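Local structure of aac(6')-Ii (Enterococcus faecium, 1N71) at residues Met1-Phe6 and Thr89-Tyr94; Gly58-Ile63 and Trp71-Leu76; Tyr152-Val157 and Pro167-Ala172. The protein probably transfers an acetyl group from acetyl-coenzyme A to the 6'-amino group of aminoglycoside antibiotics, which would account for its link with antibiotic resistance. All coordinates share one frame; numbering follows the deposited sequence.

Contact 1 (Met1-Phe6 and Thr89-Tyr94). With COA (coenzyme A), chain E.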
loop_
_atom_site.group_PDB
_atom_site.type_symbol
_atom_site.label_atom_id
_atom_site.label_comp_id
_atom_site.label_asym_id
_atom_site.label_seq_id
_atom_site.Cartn_x
_atom_site.Cartn_y
_atom_site.Cartn_z
ATOM N N MET A 1 31.296 -2.168 -11.664
ATOM C CA MET A 1 30.132 -1.544 -12.358
ATOM C C MET A 1 29.600 -0.365 -11.550
ATOM O O MET A 1 29.960 -0.197 -10.385
ATOM C CB MET A 1 29.043 -2.594 -12.586
ATOM C CG MET A 1 28.633 -3.355 -11.345
ATOM S SD MET A 1 27.494 -2.418 -10.337
ATOM C CE MET A 1 25.968 -3.061 -10.924
ATOM N N ILE A 2 28.742 0.449 -12.157
ATOM C CA ILE A 2 28.228 1.621 -11.460
ATOM C C ILE A 2 26.719 1.710 -11.242
ATOM O O ILE A 2 25.920 1.216 -12.039
ATOM C CB ILE A 2 28.673 2.919 -12.169
ATOM C CG1 ILE A 2 27.970 3.048 -13.519
ATOM C CG2 ILE A 2 30.184 2.903 -12.378
ATOM C CD1 ILE A 2 28.244 4.366 -14.220
ATOM N N ILE A 3 26.353 2.362 -10.141
ATOM C CA ILE A 3 24.961 2.574 -9.769
ATOM C C ILE A 3 24.649 4.049 -10.010
ATOM O O ILE A 3 25.285 4.924 -9.420
ATOM C CB ILE A 3 24.731 2.278 -8.275
ATOM C CG1 ILE A 3 25.187 0.857 -7.942
ATOM C CG2 ILE A 3 23.265 2.472 -7.926
ATOM C CD1 ILE A 3 24.422 -0.220 -8.654
ATOM N N SER A 4 23.680 4.331 -10.873
ATOM C CA SER A 4 23.322 5.715 -11.159
ATOM C C SER A 4 21.854 5.831 -11.540
ATOM O O SER A 4 21.157 4.825 -11.666
ATOM C CB SER A 4 24.182 6.254 -12.303
ATOM O OG SER A 4 23.863 5.596 -13.519
ATOM N N GLU A 5 21.384 7.062 -11.724
ATOM C CA GLU A 5 19.996 7.279 -12.104
ATOM C C GLU A 5 19.786 6.666 -13.479
ATOM O O GLU A 5 20.626 6.802 -14.369
ATOM C CB GLU A 5 19.660 8.776 -12.136
ATOM C CG GLU A 5 19.920 9.492 -10.816
ATOM C CD GLU A 5 19.369 10.908 -10.788
ATOM O OE1 GLU A 5 19.460 11.614 -11.817
ATOM O OE2 GLU A 5 18.857 11.320 -9.725
ATOM N N PHE A 6 18.663 5.978 -13.638
ATOM C CA PHE A 6 18.320 5.316 -14.890
ATOM C C PHE A 6 18.013 6.328 -15.997
ATOM O O PHE A 6 17.253 7.269 -15.789
ATOM C CB PHE A 6 17.112 4.404 -14.647
ATOM C CG PHE A 6 16.723 3.570 -15.829
ATOM C CD1 PHE A 6 16.052 4.134 -16.908
ATOM C CD2 PHE A 6 17.026 2.212 -15.860
ATOM C CE1 PHE A 6 15.684 3.354 -18.004
ATOM C CE2 PHE A 6 16.666 1.425 -16.948
ATOM C CZ PHE A 6 15.991 1.998 -18.023
ATOM N N THR A 89 22.352 -4.001 -2.213
ATOM C CA THR A 89 22.665 -3.057 -1.146
ATOM C C THR A 89 22.957 -1.686 -1.739
ATOM O O THR A 89 22.433 -0.668 -1.283
ATOM C CB THR A 89 23.893 -3.515 -0.335
ATOM O OG1 THR A 89 23.601 -4.759 0.315
ATOM C CG2 THR A 89 24.260 -2.469 0.711
ATOM N N ARG A 90 23.799 -1.664 -2.763
ATOM C CA ARG A 90 24.158 -0.411 -3.407
ATOM C C ARG A 90 22.944 0.274 -4.034
ATOM O O ARG A 90 22.837 1.502 -4.012
ATOM C CB ARG A 90 25.256 -0.681 -4.438
ATOM C CG ARG A 90 26.501 -1.269 -3.779
ATOM C CD ARG A 90 27.496 -1.780 -4.795
ATOM N NE ARG A 90 28.015 -0.702 -5.619
ATOM C CZ ARG A 90 28.807 -0.885 -6.669
ATOM N NH1 ARG A 90 29.163 -2.113 -7.021
ATOM N NH2 ARG A 90 29.243 0.162 -7.359
ATOM N N LEU A 91 22.019 -0.512 -4.579
ATOM C CA LEU A 91 20.814 0.060 -5.176
ATOM C C LEU A 91 19.918 0.673 -4.101
ATOM O O LEU A 91 19.394 1.773 -4.269
ATOM C CB LEU A 91 20.019 -1.010 -5.942
ATOM C CG LEU A 91 20.577 -1.476 -7.289
ATOM C CD1 LEU A 91 19.720 -2.616 -7.839
ATOM C CD2 LEU A 91 20.605 -0.305 -8.261
ATOM N N VAL A 92 19.735 -0.041 -2.997
ATOM C CA VAL A 92 18.895 0.470 -1.923
ATOM C C VAL A 92 19.483 1.741 -1.322
ATOM O O VAL A 92 18.771 2.717 -1.110
ATOM C CB VAL A 92 18.699 -0.588 -0.831
ATOM C CG1 VAL A 92 18.014 0.023 0.384
ATOM C CG2 VAL A 92 17.859 -1.729 -1.390
ATOM N N ASN A 93 20.785 1.738 -1.063
ATOM C CA ASN A 93 21.426 2.918 -0.498
ATOM C C ASN A 93 21.343 4.116 -1.437
ATOM O O ASN A 93 21.182 5.253 -0.985
ATOM C CB ASN A 93 22.885 2.617 -0.146
ATOM C CG ASN A 93 23.012 1.682 1.043
ATOM O OD1 ASN A 93 22.268 1.798 2.016
ATOM N ND2 ASN A 93 23.963 0.764 0.978
ATOM N N TYR A 94 21.442 3.872 -2.742
ATOM C CA TYR A 94 21.362 4.965 -3.704
ATOM C C TYR A 94 19.926 5.483 -3.730
ATOM O O TYR A 94 19.686 6.684 -3.800
ATOM C CB TYR A 94 21.785 4.488 -5.096
ATOM C CG TYR A 94 22.068 5.606 -6.079
ATOM C CD1 TYR A 94 21.032 6.290 -6.707
ATOM C CD2 TYR A 94 23.378 5.979 -6.376
ATOM C CE1 TYR A 94 21.291 7.320 -7.610
ATOM C CE2 TYR A 94 23.649 7.009 -7.276
ATOM C CZ TYR A 94 22.600 7.673 -7.889
ATOM O OH TYR A 94 22.861 8.687 -8.785
HETATM N N1A COA E . 17.748 -13.931 2.498
HETATM C C2A COA E . 18.569 -13.564 3.499
HETATM N N3A COA E . 19.600 -12.690 3.448
HETATM C C4A COA E . 19.741 -12.158 2.186
HETATM C C5A COA E . 18.982 -12.439 1.072
HETATM C C6A COA E . 17.917 -13.379 1.253
HETATM N N6A COA E . 17.108 -13.739 0.260
HETATM N N7A COA E . 19.421 -11.710 -0.022
HETATM C C8A COA E . 20.426 -11.029 0.445
HETATM N N9A COA E . 20.684 -11.249 1.778
HETATM C C1B COA E . 21.736 -10.660 2.618
HETATM C C2B COA E . 23.148 -11.080 2.200
HETATM O O2B COA E . 23.487 -12.310 2.851
HETATM C C3B COA E . 24.068 -9.975 2.708
HETATM O O3B COA E . 24.249 -10.160 4.122
HETATM P P3B COA E . 25.722 -10.203 4.777
HETATM O O7A COA E . 26.399 -11.322 4.078
HETATM O O8A COA E . 25.457 -10.448 6.216
HETATM O O9A COA E . 26.291 -8.865 4.484
HETATM C C4B COA E . 23.186 -8.735 2.502
HETATM O O4B COA E . 21.846 -9.243 2.526
HETATM C C5B COA E . 23.469 -7.944 1.217
HETATM O O5B COA E . 23.057 -8.694 0.068
HETATM P P1A COA E . 23.311 -8.169 -1.437
HETATM O O1A COA E . 24.429 -8.941 -2.022
HETATM O O2A COA E . 23.354 -6.689 -1.432
HETATM O O3A COA E . 21.940 -8.628 -2.136
HETATM P P2A COA E . 21.673 -8.928 -3.693
HETATM O O4A COA E . 21.714 -10.390 -3.906
HETATM O O5A COA E . 22.499 -8.038 -4.535
HETATM O O6A COA E . 20.146 -8.449 -3.832
HETATM C CBP COA E . 17.837 -9.176 -3.590
HETATM C CCP COA E . 19.154 -8.879 -2.886
HETATM C CDP COA E . 16.851 -9.724 -2.550
HETATM C CEP COA E . 17.283 -7.854 -4.199
HETATM C CAP COA E . 18.115 -10.250 -4.730
HETATM O OAP COA E . 18.585 -11.489 -4.191
HETATM C C9P COA E . 16.922 -10.443 -5.682
HETATM O O9P COA E . 16.923 -9.909 -6.800
HETATM N N8P COA E . 15.916 -11.203 -5.227
HETATM C C7P COA E . 14.694 -11.515 -5.960
HETATM C C6P COA E . 13.709 -10.349 -5.990
HETATM C C5P COA E . 12.896 -10.209 -4.715
HETATM O O5P COA E . 12.294 -11.180 -4.243
HETATM N N4P COA E . 12.878 -8.988 -4.161
HETATM C C3P COA E . 12.158 -8.625 -2.935
HETATM C C2P COA E . 11.234 -7.435 -3.145
HETATM S S1P COA E . 9.599 -7.668 -2.423
HETATM O O HOH W 1 31.580 -2.661 -8.631
HETATM O O HOH W 2 23.068 9.512 -11.610
#
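Met1 O accepts a hydrogen bond from Arg90 NH2 at 3.1 Å, with an N-H...O angle of 146°. The donor is tilted from the carbonyl plane. A water adds a second link: it accepts from Met1 N and from Arg90 NH1. The guanidinium is thus tied through both terminal nitrogens. The bend at chi3 of Arg90 (64°) brings it beside Met1 and Ile3, and Ile3 CG1 lies over one of its faces. The Met1 and Arg90 side chains pass in opposite directions, with Met1 SD 3.7 Å from Arg90 NH1. Ile3 is the apolar centre. Its CG1 also packs on Arg90 CB, and its CD1 meets Leu91 CD2 at 3.8 Å. Its CG2 reaches Tyr94 CB, also at 3.8 Å. The Tyr94 side chain slides past Ile3, and Glu5 CG is 3.7 Å from Tyr94 OH. A second water bridges Tyr94 OH and Glu5 N. Thr89 N and OG1 both donate to O2A of coenzyme A, the OG1 bond at 2.6 Å, in the pyrophosphate site of the GNAT fold. Strand 2-5, outermost in the sheet within this chain, pairs with strand 46-52. Helix 87-101 lies on a face of the sheet, its axis here at 31° to strand 2-5, with Leu91 reaching Ile60 of strand 55-66.

Contact 2 (Gly58-Ile63 and Trp71-Leu76). With COA (coenzyme A), chain E.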
loop_
_atom_site.group_PDB
_atom_site.type_symbol
_atom_site.label_atom_id
_atom_site.label_comp_id
_atom_site.label_asym_id
_atom_site.label_seq_id
_atom_site.Cartn_x
_atom_site.Cartn_y
_atom_site.Cartn_z
ATOM N N GLY A 58 20.836 -4.666 -12.583
ATOM C CA GLY A 58 19.963 -4.410 -11.453
ATOM C C GLY A 58 19.173 -3.122 -11.593
ATOM O O GLY A 58 19.617 -2.168 -12.238
ATOM N N PHE A 59 17.991 -3.088 -10.990
ATOM C CA PHE A 59 17.146 -1.906 -11.068
ATOM C C PHE A 59 16.316 -1.763 -9.802
ATOM O O PHE A 59 15.880 -2.756 -9.223
ATOM C CB PHE A 59 16.200 -2.007 -12.264
ATOM C CG PHE A 59 15.276 -0.829 -12.412
ATOM C CD1 PHE A 59 15.715 0.346 -13.020
ATOM C CD2 PHE A 59 13.969 -0.884 -11.924
ATOM C CE1 PHE A 59 14.869 1.452 -13.143
ATOM C CE2 PHE A 59 13.115 0.208 -12.040
ATOM C CZ PHE A 59 13.565 1.386 -12.654
ATOM N N ILE A 60 16.107 -0.523 -9.380
ATOM C CA ILE A 60 15.301 -0.245 -8.200
ATOM C C ILE A 60 14.535 1.048 -8.450
ATOM O O ILE A 60 15.034 1.962 -9.109
ATOM C CB ILE A 60 16.175 -0.111 -6.925
ATOM C CG1 ILE A 60 15.277 -0.076 -5.682
ATOM C CG2 ILE A 60 17.031 1.151 -6.997
ATOM C CD1 ILE A 60 16.041 -0.109 -4.367
ATOM N N GLY A 61 13.307 1.113 -7.949
ATOM C CA GLY A 61 12.513 2.312 -8.134
ATOM C C GLY A 61 11.743 2.655 -6.874
ATOM O O GLY A 61 11.665 1.846 -5.950
ATOM N N ALA A 62 11.188 3.861 -6.828
ATOM C CA ALA A 62 10.400 4.283 -5.676
ATOM C C ALA A 62 9.240 5.146 -6.148
ATOM O O ALA A 62 9.393 5.978 -7.047
ATOM C CB ALA A 62 11.268 5.052 -4.685
ATOM N N ILE A 63 8.082 4.939 -5.531
ATOM C CA ILE A 63 6.859 5.666 -5.861
ATOM C C ILE A 63 6.434 6.542 -4.681
ATOM O O ILE A 63 6.343 6.065 -3.551
ATOM C CB ILE A 63 5.699 4.683 -6.141
ATOM C CG1 ILE A 63 6.094 3.702 -7.242
ATOM C CG2 ILE A 63 4.446 5.451 -6.532
ATOM C CD1 ILE A 63 5.116 2.558 -7.405
ATOM N N TRP A 71 7.470 7.110 0.671
ATOM C CA TRP A 71 7.711 6.455 -0.610
ATOM C C TRP A 71 7.700 4.933 -0.515
ATOM O O TRP A 71 8.159 4.364 0.472
ATOM C CB TRP A 71 9.067 6.886 -1.161
ATOM C CG TRP A 71 9.156 8.344 -1.466
ATOM C CD1 TRP A 71 9.084 9.378 -0.578
ATOM C CD2 TRP A 71 9.353 8.930 -2.756
ATOM N NE1 TRP A 71 9.226 10.579 -1.239
ATOM C CE2 TRP A 71 9.392 10.332 -2.577
ATOM C CE3 TRP A 71 9.502 8.407 -4.046
ATOM C CZ2 TRP A 71 9.577 11.220 -3.643
ATOM C CZ3 TRP A 71 9.687 9.291 -5.111
ATOM C CH2 TRP A 71 9.723 10.684 -4.899
ATOM N N GLU A 72 7.183 4.287 -1.556
ATOM C CA GLU A 72 7.152 2.832 -1.620
ATOM C C GLU A 72 8.266 2.343 -2.535
ATOM O O GLU A 72 8.339 2.746 -3.701
ATOM C CB GLU A 72 5.814 2.327 -2.172
ATOM C CG GLU A 72 5.861 0.841 -2.540
ATOM C CD GLU A 72 4.543 0.303 -3.075
ATOM O OE1 GLU A 72 3.733 1.091 -3.602
ATOM O OE2 GLU A 72 4.323 -0.922 -2.979
ATOM N N LEU A 73 9.127 1.479 -2.005
ATOM C CA LEU A 73 10.222 0.906 -2.774
ATOM C C LEU A 73 9.598 -0.135 -3.701
ATOM O O LEU A 73 8.992 -1.110 -3.241
ATOM C CB LEU A 73 11.239 0.245 -1.827
ATOM C CG LEU A 73 12.508 -0.396 -2.412
ATOM C CD1 LEU A 73 13.489 -0.680 -1.283
ATOM C CD2 LEU A 73 12.169 -1.680 -3.162
ATOM N N HIS A 74 9.727 0.082 -5.005
ATOM C CA HIS A 74 9.159 -0.844 -5.979
ATOM C C HIS A 74 9.557 -0.458 -7.400
ATOM O O HIS A 74 9.328 0.670 -7.829
ATOM C CB HIS A 74 7.631 -0.859 -5.853
ATOM C CG HIS A 74 6.944 -1.689 -6.893
ATOM N ND1 HIS A 74 6.759 -1.256 -8.189
ATOM C CD2 HIS A 74 6.403 -2.929 -6.830
ATOM C CE1 HIS A 74 6.133 -2.192 -8.879
ATOM N NE2 HIS A 74 5.905 -3.219 -8.077
ATOM N N PRO A 75 10.192 -1.382 -8.132
ATOM C CA PRO A 75 10.539 -2.729 -7.677
ATOM C C PRO A 75 12.022 -2.766 -7.329
ATOM O O PRO A 75 12.693 -1.730 -7.308
ATOM C CB PRO A 75 10.246 -3.569 -8.901
ATOM C CG PRO A 75 10.801 -2.684 -9.994
ATOM C CD PRO A 75 10.331 -1.282 -9.598
ATOM N N LEU A 76 12.520 -3.961 -7.040
ATOM C CA LEU A 76 13.935 -4.167 -6.765
ATOM C C LEU A 76 14.270 -5.512 -7.381
ATOM O O LEU A 76 13.748 -6.547 -6.963
ATOM C CB LEU A 76 14.246 -4.204 -5.267
ATOM C CG LEU A 76 15.710 -4.572 -4.965
ATOM C CD1 LEU A 76 16.663 -3.635 -5.724
ATOM C CD2 LEU A 76 15.973 -4.499 -3.467
HETATM N N1A COA E . 17.748 -13.931 2.498
HETATM C C2A COA E . 18.569 -13.564 3.499
HETATM N N3A COA E . 19.600 -12.690 3.448
HETATM C C4A COA E . 19.741 -12.158 2.186
HETATM C C5A COA E . 18.982 -12.439 1.072
HETATM C C6A COA E . 17.917 -13.379 1.253
HETATM N N6A COA E . 17.108 -13.739 0.260
HETATM N N7A COA E . 19.421 -11.710 -0.022
HETATM C C8A COA E . 20.426 -11.029 0.445
HETATM N N9A COA E . 20.684 -11.249 1.778
HETATM C C1B COA E . 21.736 -10.660 2.618
HETATM C C2B COA E . 23.148 -11.080 2.200
HETATM O O2B COA E . 23.487 -12.310 2.851
HETATM C C3B COA E . 24.068 -9.975 2.708
HETATM O O3B COA E . 24.249 -10.160 4.122
HETATM P P3B COA E . 25.722 -10.203 4.777
HETATM O O7A COA E . 26.399 -11.322 4.078
HETATM O O8A COA E . 25.457 -10.448 6.216
HETATM O O9A COA E . 26.291 -8.865 4.484
HETATM C C4B COA E . 23.186 -8.735 2.502
HETATM O O4B COA E . 21.846 -9.243 2.526
HETATM C C5B COA E . 23.469 -7.944 1.217
HETATM O O5B COA E . 23.057 -8.694 0.068
HETATM P P1A COA E . 23.311 -8.169 -1.437
HETATM O O1A COA E . 24.429 -8.941 -2.022
HETATM O O2A COA E . 23.354 -6.689 -1.432
HETATM O O3A COA E . 21.940 -8.628 -2.136
HETATM P P2A COA E . 21.673 -8.928 -3.693
HETATM O O4A COA E . 21.714 -10.390 -3.906
HETATM O O5A COA E . 22.499 -8.038 -4.535
HETATM O O6A COA E . 20.146 -8.449 -3.832
HETATM C CBP COA E . 17.837 -9.176 -3.590
HETATM C CCP COA E . 19.154 -8.879 -2.886
HETATM C CDP COA E . 16.851 -9.724 -2.550
HETATM C CEP COA E . 17.283 -7.854 -4.199
HETATM C CAP COA E . 18.115 -10.250 -4.730
HETATM O OAP COA E . 18.585 -11.489 -4.191
HETATM C C9P COA E . 16.922 -10.443 -5.682
HETATM O O9P COA E . 16.923 -9.909 -6.800
HETATM N N8P COA E . 15.916 -11.203 -5.227
HETATM C C7P COA E . 14.694 -11.515 -5.960
HETATM C C6P COA E . 13.709 -10.349 -5.990
HETATM C C5P COA E . 12.896 -10.209 -4.715
HETATM O O5P COA E . 12.294 -11.180 -4.243
HETATM N N4P COA E . 12.878 -8.988 -4.161
HETATM C C3P COA E . 12.158 -8.625 -2.935
HETATM C C2P COA E . 11.234 -7.435 -3.145
HETATM S S1P COA E . 9.599 -7.668 -2.423
#
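Ile63 and Glu72 form an antiparallel hydrogen-bonded pair in which each N-H meets the other's carbonyl. Glu72 N reaches Ile63 O at 2.8 Å and 167°. These are two of the four backbone hydrogen bonds that join the strands of this hairpin. Farther along, Gly61 N donates to Pro75 O at 3.0 Å, in the carbonyl plane. Gly61 O is taken by His74 N at 2.8 Å, but the donor stands above its carbonyl plane. The register slips by one residue between Ile60-Leu76 and Ala62-Leu73, a beta bulge. Pro75, which follows a cis peptide bond, has no N-H to give. CA-H...O contacts supplement the pairing, the shortest from Ile60 CA to Pro75 O at 3.1 Å. The polar side-chain ends are held nearby: Glu72 OE1 by Gln65 NE2, and Trp71 NE1 by Ile68 O. Ile60, Ala62, Leu73 and Leu76 share one face. The Ile60 and Leu73 side chains cross at about a right angle, CD1 against CD1, and Ala62 CB packs on Trp71 CE3. Pro75 CD lies at the edge of the Phe59 ring, 4.0 Å from Phe59 CE2. With Leu76 CG anti to the backbone N (chi1 174°), the two methyls divide: CD1 meets Ile60 CB, while CD2 touches CEP of coenzyme A at 3.7 Å. This central hairpin with a bulge beside the cofactor is characteristic of the GNAT acetyltransferase fold.

Contact 3 (Tyr152-Val157 and Pro167-Ala172)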
loop_
_atom_site.group_PDB
_atom_site.type_symbol
_atom_site.label_atom_id
_atom_site.label_comp_id
_atom_site.label_asym_id
_atom_site.label_seq_id
_atom_site.Cartn_x
_atom_site.Cartn_y
_atom_site.Cartn_z
ATOM N N TYR A 152 15.726 -1.845 7.547
ATOM C CA TYR A 152 14.266 -1.842 7.477
ATOM C C TYR A 152 13.723 -2.746 8.569
ATOM O O TYR A 152 14.379 -3.701 8.980
ATOM C CB TYR A 152 13.773 -2.318 6.105
ATOM C CG TYR A 152 14.089 -1.340 4.994
ATOM C CD1 TYR A 152 15.407 -1.108 4.598
ATOM C CD2 TYR A 152 13.079 -0.583 4.395
ATOM C CE1 TYR A 152 15.716 -0.137 3.639
ATOM C CE2 TYR A 152 13.378 0.395 3.436
ATOM C CZ TYR A 152 14.698 0.611 3.070
ATOM O OH TYR A 152 15.004 1.599 2.163
ATOM N N LYS A 153 12.521 -2.439 9.033
ATOM C CA LYS A 153 11.889 -3.213 10.095
ATOM C C LYS A 153 10.504 -3.666 9.665
ATOM O O LYS A 153 9.817 -2.954 8.944
ATOM C CB LYS A 153 11.792 -2.333 11.348
ATOM C CG LYS A 153 10.766 -2.755 12.385
ATOM C CD LYS A 153 10.754 -1.768 13.560
ATOM C CE LYS A 153 9.783 -2.199 14.649
ATOM N NZ LYS A 153 9.974 -1.422 15.912
ATOM N N ILE A 154 10.090 -4.855 10.088
ATOM C CA ILE A 154 8.747 -5.307 9.746
ATOM C C ILE A 154 7.816 -4.495 10.634
ATOM O O ILE A 154 7.907 -4.560 11.864
ATOM C CB ILE A 154 8.537 -6.807 10.044
ATOM C CG1 ILE A 154 9.491 -7.646 9.183
ATOM C CG2 ILE A 154 7.066 -7.186 9.769
ATOM C CD1 ILE A 154 9.478 -9.152 9.499
ATOM N N VAL A 155 6.929 -3.726 10.012
ATOM C CA VAL A 155 5.992 -2.883 10.744
ATOM C C VAL A 155 4.547 -3.305 10.535
ATOM O O VAL A 155 3.625 -2.650 11.016
ATOM C CB VAL A 155 6.118 -1.415 10.324
ATOM C CG1 VAL A 155 7.482 -0.875 10.730
ATOM C CG2 VAL A 155 5.919 -1.288 8.815
ATOM N N GLY A 156 4.341 -4.392 9.807
ATOM C CA GLY A 156 2.982 -4.848 9.594
ATOM C C GLY A 156 2.904 -6.054 8.691
ATOM O O GLY A 156 3.884 -6.415 8.039
ATOM N N VAL A 157 1.732 -6.680 8.667
ATOM C CA VAL A 157 1.482 -7.840 7.826
ATOM C C VAL A 157 0.059 -7.765 7.295
ATOM O O VAL A 157 -0.815 -7.165 7.913
ATOM C CB VAL A 157 1.636 -9.186 8.597
ATOM C CG1 VAL A 157 3.093 -9.399 9.000
ATOM C CG2 VAL A 157 0.717 -9.202 9.823
ATOM N N PRO A 167 0.635 -14.323 3.296
ATOM C CA PRO A 167 0.616 -12.894 3.598
ATOM C C PRO A 167 1.616 -12.016 2.874
ATOM O O PRO A 167 2.533 -12.496 2.210
ATOM C CB PRO A 167 0.880 -12.882 5.092
ATOM C CG PRO A 167 1.973 -13.926 5.190
ATOM C CD PRO A 167 1.435 -15.054 4.299
ATOM N N ASP A 168 1.407 -10.709 3.003
ATOM C CA ASP A 168 2.342 -9.742 2.466
ATOM C C ASP A 168 2.963 -9.224 3.758
ATOM O O ASP A 168 2.276 -9.104 4.775
ATOM C CB ASP A 168 1.634 -8.604 1.716
ATOM C CG ASP A 168 2.613 -7.732 0.923
ATOM O OD1 ASP A 168 3.756 -8.178 0.694
ATOM O OD2 ASP A 168 2.240 -6.608 0.516
ATOM N N ILE A 169 4.263 -8.965 3.735
ATOM C CA ILE A 169 4.961 -8.469 4.911
ATOM C C ILE A 169 5.374 -7.028 4.630
ATOM O O ILE A 169 6.094 -6.775 3.666
ATOM C CB ILE A 169 6.222 -9.306 5.190
ATOM C CG1 ILE A 169 5.829 -10.773 5.419
ATOM C CG2 ILE A 169 6.960 -8.749 6.398
ATOM C CD1 ILE A 169 7.015 -11.746 5.464
ATOM N N TRP A 170 4.912 -6.095 5.461
ATOM C CA TRP A 170 5.235 -4.678 5.289
ATOM C C TRP A 170 6.461 -4.282 6.104
ATOM O O TRP A 170 6.511 -4.507 7.310
ATOM C CB TRP A 170 4.059 -3.794 5.720
ATOM C CG TRP A 170 2.958 -3.669 4.718
ATOM C CD1 TRP A 170 3.068 -3.245 3.421
ATOM C CD2 TRP A 170 1.561 -3.893 4.949
ATOM N NE1 TRP A 170 1.826 -3.185 2.835
ATOM C CE2 TRP A 170 0.883 -3.578 3.750
ATOM C CE3 TRP A 170 0.816 -4.325 6.054
ATOM C CZ2 TRP A 170 -0.506 -3.682 3.623
ATOM C CZ3 TRP A 170 -0.569 -4.428 5.930
ATOM C CH2 TRP A 170 -1.214 -4.107 4.719
ATOM N N MET A 171 7.439 -3.677 5.437
ATOM C CA MET A 171 8.661 -3.238 6.089
ATOM C C MET A 171 8.884 -1.753 5.814
ATOM O O MET A 171 8.477 -1.235 4.775
ATOM C CB MET A 171 9.844 -4.052 5.578
ATOM C CG MET A 171 9.651 -5.553 5.748
ATOM S SD MET A 171 11.118 -6.491 5.367
ATOM C CE MET A 171 12.201 -5.974 6.690
ATOM N N ALA A 172 9.539 -1.066 6.740
ATOM C CA ALA A 172 9.764 0.358 6.554
ATOM C C ALA A 172 11.024 0.836 7.245
ATOM O O ALA A 172 11.537 0.196 8.170
ATOM C CB ALA A 172 8.556 1.138 7.068
#
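Ile154 packs on Ile169 and Met171 at the apolar centre of this antiparallel hairpin, which contains a classic beta bulge. Ile154 CG2 meets Ile169 CG2 at 3.7 Å, and Ile154 CG1 lies 4.0 Å from Met171 CG. The Met171 chain is bent at chi3 (67°), and its CE comes against Tyr152 CB. Val157 shares the face of Ile154, Ile169 and Met171. Helices 129-134 and 144-149 cover it through Val133 and Tyr144, which both touch Ile154. Trp170 and Ala172 point to the other face. Val155 CG2 packs on Ala172 CB at 4.0 Å. Gly156 C sits at the edge of the Trp170 ring, near its plane, and Trp170 CZ3 approaches Val157 O. The Trp170 ring stacks on Trp170 of the second subunit, and Val155 and Val157 make backbone hydrogen bonds to that subunit. This outer strand therefore belongs to the dimer interface.

Backbone bonds join the strands. Lys153 and Ala172 are a hydrogen-bonded pair, each N-H donating to the other's carbonyl. Trp170 N donates to Gly156 O at 2.8 Å, from above the carbonyl plane. Farther out, the polar ends find partners elsewhere. Tyr152 OH bonds Glu96 OE2. Lys153 is fully extended, and its NZ bonds Thr129 OG1 of the second subunit. Asp168 OD2 bonds Tyr66 OH of that subunit. At the bulge, two N-H groups converge on one acceptor: Val155 N reaches Trp170 O at 2.8 Å, whereas the bond from Gly156 N to Trp170 O is weak, at 3.3 Å.

Overall arrangement
All three contacts reach one mixed sheet. Contact 2 is buried, its centre about 5 Å from the centre of the chain, and joins neighbouring strands. Contact 3 is also a buried hairpin but lies at the outer edge, where the second subunit packs on part of it. Contact 1 is a surface contact between the opposite edge strand and a helix. Its polar links are one arginine bond and two waters, round apolar packing of Ile3. The hairpins instead rely on backbone pairing, each with a bulge. Contacts 1 and 2 touch directly: Phe6 CD2 meets Phe59 CE1 at 3.6 Å, and both contacts reach coenzyme A. Contact 3 touches contact 1 through Tyr152 and Val92.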